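Local coordinates for uncharacterized protein (Legionella pneumophila subsp. pneumophila str. Philadelphia 1, PDB 4RXV), which is of unknown function, though this N-terminal part belongs to the RavJ peptidase family of clan CA and is probably a papain-like cysteine peptidase domain, at residues L114-R120 with T216-L221. Numbering follows the deposited sequence.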
ATOM      1  N   LEU A 114      -2.391   0.224 -10.600  1.00  8.58           N
ATOM      2  CA  LEU A 114      -3.258   0.864 -11.580  1.00  9.13           C
ATOM      3  C   LEU A 114      -2.461   1.369 -12.775  1.00  9.91           C
ATOM      4  O   LEU A 114      -3.013   1.571 -13.846  1.00 10.68           O
ATOM      5  CB  LEU A 114      -4.080   1.991 -10.922  1.00  9.60           C
ATOM      6  CG  LEU A 114      -5.237   1.483 -10.050  1.00 10.11           C
ATOM      7  CD1 LEU A 114      -5.707   2.528  -9.079  1.00 11.46           C
ATOM      8  CD2 LEU A 114      -6.390   1.002 -10.899  1.00 11.66           C
ATOM      9  N   ASP A 115      -1.176   1.634 -12.582  1.00 10.20           N
ATOM     10  CA  ASP A 115      -0.319   2.164 -13.630  1.00 10.58           C
ATOM     11  C   ASP A 115       0.205   1.075 -14.553  1.00 12.18           C
ATOM     12  O   ASP A 115       0.857   1.397 -15.521  1.00 14.73           O
ATOM     13  CB  ASP A 115       0.863   2.900 -13.003  1.00 11.77           C
ATOM     14  CG  ASP A 115       1.627   3.715 -14.006  1.00 11.49           C
ATOM     15  OD1 ASP A 115       1.004   4.566 -14.661  1.00 11.42           O
ATOM     16  OD2 ASP A 115       2.849   3.492 -14.138  1.00 13.41           O
ATOM     17  N   ASP A 116      -0.060  -0.190 -14.242  1.00 12.59           N
ATOM     18  CA  ASP A 116       0.476  -1.316 -15.004  1.00 14.54           C
ATOM     19  C   ASP A 116      -0.544  -1.845 -16.014  1.00 13.10           C
ATOM     20  O   ASP A 116      -1.620  -2.290 -15.652  1.00 11.58           O
ATOM     21  CB  ASP A 116       0.874  -2.428 -14.034  1.00 18.31           C
ATOM     22  CG  ASP A 116       1.610  -3.562 -14.708  1.00 24.37           C
ATOM     23  OD1 ASP A 116       1.007  -4.230 -15.571  1.00 25.94           O
ATOM     24  OD2 ASP A 116       2.790  -3.804 -14.359  1.00 26.75           O
ATOM     25  N   PRO A 117      -0.191  -1.847 -17.304  1.00 17.14           N
ATOM     26  CA  PRO A 117      -1.188  -2.253 -18.305  1.00 17.99           C
ATOM     27  C   PRO A 117      -1.567  -3.730 -18.273  1.00 17.42           C
ATOM     28  O   PRO A 117      -2.691  -4.083 -18.600  1.00 19.21           O
ATOM     29  CB  PRO A 117      -0.507  -1.907 -19.638  1.00 20.82           C
ATOM     30  CG  PRO A 117       0.937  -1.908 -19.325  1.00 22.32           C
ATOM     31  CD  PRO A 117       1.076  -1.428 -17.923  1.00 20.31           C
ATOM     32  N   GLN A 118      -0.653  -4.585 -17.840  0.61 15.97           N
ATOM     33  CA  GLN A 118      -0.955  -6.013 -17.799  0.61 15.40           C
ATOM     34  C   GLN A 118      -1.792  -6.359 -16.566  0.61 12.13           C
ATOM     35  O   GLN A 118      -2.542  -7.321 -16.557  0.61 12.93           O
ATOM     36  CB  GLN A 118       0.327  -6.834 -17.831  0.61 18.84           C
ATOM     37  CG  GLN A 118       1.101  -6.671 -19.124  0.61 23.22           C
ATOM     38  CD  GLN A 118       2.423  -7.408 -19.100  0.61 30.61           C
ATOM     39  OE1 GLN A 118       2.919  -7.781 -18.037  0.61 33.46           O
ATOM     40  NE2 GLN A 118       2.995  -7.627 -20.273  0.61 31.40           N
ATOM     41  N   ILE A 119      -1.678  -5.550 -15.519  1.00 12.49           N
ATOM     42  CA  ILE A 119      -2.589  -5.679 -14.387  1.00 13.50           C
ATOM     43  C   ILE A 119      -4.002  -5.267 -14.819  1.00 12.92           C
ATOM     44  O   ILE A 119      -4.966  -5.916 -14.448  1.00 13.62           O
ATOM     45  CB  ILE A 119      -2.120  -4.886 -13.189  1.00 15.31           C
ATOM     46  CG1 ILE A 119      -0.779  -5.459 -12.736  1.00 20.48           C
ATOM     47  CG2 ILE A 119      -3.204  -4.902 -12.074  1.00 16.93           C
ATOM     48  CD1 ILE A 119      -0.781  -5.994 -11.339  1.00 30.41           C
ATOM     49  N   ARG A 120      -4.105  -4.205 -15.608  1.00 13.62           N
ATOM     50  CA  ARG A 120      -5.421  -3.697 -16.044  1.00 17.16           C
ATOM     51  C   ARG A 120      -6.296  -4.777 -16.666  1.00 16.27           C
ATOM     52  O   ARG A 120      -7.515  -4.754 -16.538  1.00 20.37           O
ATOM     53  CB  ARG A 120      -5.296  -2.610 -17.126  1.00 20.09           C
ATOM     54  CG  ARG A 120      -4.797  -1.281 -16.701  1.00 23.25           C
ATOM     55  CD  ARG A 120      -5.863  -0.426 -16.006  1.00 16.63           C
ATOM     56  NE  ARG A 120      -5.219   0.809 -15.594  1.00 13.13           N
ATOM     57  CZ  ARG A 120      -5.349   1.981 -16.190  1.00 12.82           C
ATOM     58  NH1 ARG A 120      -6.174   2.162 -17.204  1.00 13.44           N
ATOM     59  NH2 ARG A 120      -4.659   2.993 -15.733  1.00 12.36           N
ATOM     60  N   THR A 216      -7.313   6.681 -17.954  1.00 11.75           N
ATOM     61  CA  THR A 216      -6.139   6.863 -17.118  1.00 11.88           C
ATOM     62  C   THR A 216      -4.978   6.122 -17.774  1.00 11.18           C
ATOM     63  O   THR A 216      -4.980   4.906 -17.893  1.00 11.57           O
ATOM     64  CB  THR A 216      -6.395   6.343 -15.692  1.00 11.28           C
ATOM     65  OG1 THR A 216      -7.510   7.038 -15.123  1.00 12.99           O
ATOM     66  CG2 THR A 216      -5.179   6.570 -14.805  1.00 12.04           C
ATOM     67  N   ARG A 217      -3.978   6.885 -18.172  1.00 13.18           N
ATOM     68  CA  ARG A 217      -2.776   6.378 -18.804  1.00 15.06           C
ATOM     69  C   ARG A 217      -2.026   5.388 -17.922  1.00 13.81           C
ATOM     70  O   ARG A 217      -1.971   5.542 -16.705  1.00 13.46           O
ATOM     71  CB  ARG A 217      -1.854   7.577 -19.054  1.00 19.93           C
ATOM     72  CG  ARG A 217      -0.907   7.455 -20.221  1.00 30.27           C
ATOM     73  CD  ARG A 217      -0.412   8.843 -20.672  1.00 34.23           C
ATOM     74  NE  ARG A 217      -0.034   8.882 -22.085  1.00 53.46           N
ATOM     75  CZ  ARG A 217      -0.849   9.216 -23.087  1.00 60.86           C
ATOM     76  NH1 ARG A 217      -2.122   9.519 -22.862  1.00 62.51           N
ATOM     77  NH2 ARG A 217      -0.401   9.200 -24.337  1.00 55.43           N
ATOM     78  N   THR A 218      -1.437   4.373 -18.535  1.00 13.94           N
ATOM     79  CA  THR A 218      -0.519   3.491 -17.839  1.00 13.69           C
ATOM     80  C   THR A 218       0.934   3.891 -18.124  1.00 13.67           C
ATOM     81  O   THR A 218       1.208   4.663 -19.044  1.00 15.59           O
ATOM     82  CB  THR A 218      -0.749   2.026 -18.235  1.00 16.92           C
ATOM     83  OG1 THR A 218      -0.579   1.858 -19.654  1.00 20.21           O
ATOM     84  CG2 THR A 218      -2.138   1.569 -17.821  1.00 16.91           C
ATOM     85  N   GLY A 219       1.878   3.365 -17.353  1.00 13.58           N
ATOM     86  CA  GLY A 219       3.283   3.686 -17.575  1.00 13.69           C
ATOM     87  C   GLY A 219       3.673   5.097 -17.155  1.00 13.08           C
ATOM     88  O   GLY A 219       4.698   5.623 -17.594  1.00 15.20           O
ATOM     89  N   GLN A 220       2.850   5.724 -16.318  1.00 11.56           N
ATOM     90  CA  GLN A 220       3.173   7.040 -15.791  1.00 11.26           C
ATOM     91  C   GLN A 220       4.291   7.011 -14.764  1.00 11.93           C
ATOM     92  O   GLN A 220       4.985   8.018 -14.573  1.00 13.58           O
ATOM     93  CB  GLN A 220       1.955   7.677 -15.153  1.00 11.51           C
ATOM     94  CG  GLN A 220       0.823   7.851 -16.100  1.00 12.18           C
ATOM     95  CD  GLN A 220      -0.305   8.613 -15.470  1.00 12.51           C
ATOM     96  OE1 GLN A 220      -0.123   9.727 -14.989  1.00 14.21           O
ATOM     97  NE2 GLN A 220      -1.466   8.006 -15.429  1.00 12.64           N
ATOM     98  N   LEU A 221       4.454   5.886 -14.070  1.00 11.46           N
ATOM     99  CA  LEU A 221       5.389   5.827 -12.953  1.00 11.73           C
ATOM    100  C   LEU A 221       6.725   5.215 -13.362  1.00 13.76           C
ATOM    101  O   LEU A 221       6.810   4.307 -14.194  1.00 16.23           O
ATOM    102  CB  LEU A 221       4.830   4.988 -11.809  1.00 12.31           C
ATOM    103  CG  LEU A 221       3.490   5.429 -11.234  1.00 12.28           C
ATOM    104  CD1 LEU A 221       2.974   4.461 -10.208  1.00 12.99           C
ATOM    105  CD2 LEU A 221       3.583   6.834 -10.639  1.00 14.66           C
TER
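The turn between helices 105-114 and 117-122 is fastened to the loop that follows strand 202-206, near the end of this N-terminal fragment, by D115 and R120, which reach across to backbone groups of residues 216-221. D115 meets three successive amides. Its carbonyl O accepts from G219 N at 2.9 Å, while its carboxylate bridges the next two: OD1 takes Q220 N at 2.7 Å through its syn lone pair, and OD2 takes L221 N at 2.9 Å from above the carboxylate plane. With CG anti to the backbone N (chi1 -168°), the carboxylate extends into this row of N-H groups, and L221 CD1 packs on D115 CB at 3.8 Å.

R120 joins two carbonyls. NE and NH2 grip L114 O side-on at the end of helix 105-114; NH1 and NH2 grip T216 O end-on, at 3.1 and 2.9 Å respectively. Both acceptors lie near the guanidinium plane, and T218 CG2 rests over one face, 3.6 Å from CZ. D116 caps helix 117-122 through OD1 to I119 N. In the loop, Q220 NE2 bonds to R217 O and to Q75 of helix 74-84. Four guanidinium bonds to two carbonyls fix the rotation of that flat group, while the two amide N-H groups bonded to the D115 carboxylate, from Q220 and L221, would be expected to stabilise its negative charge.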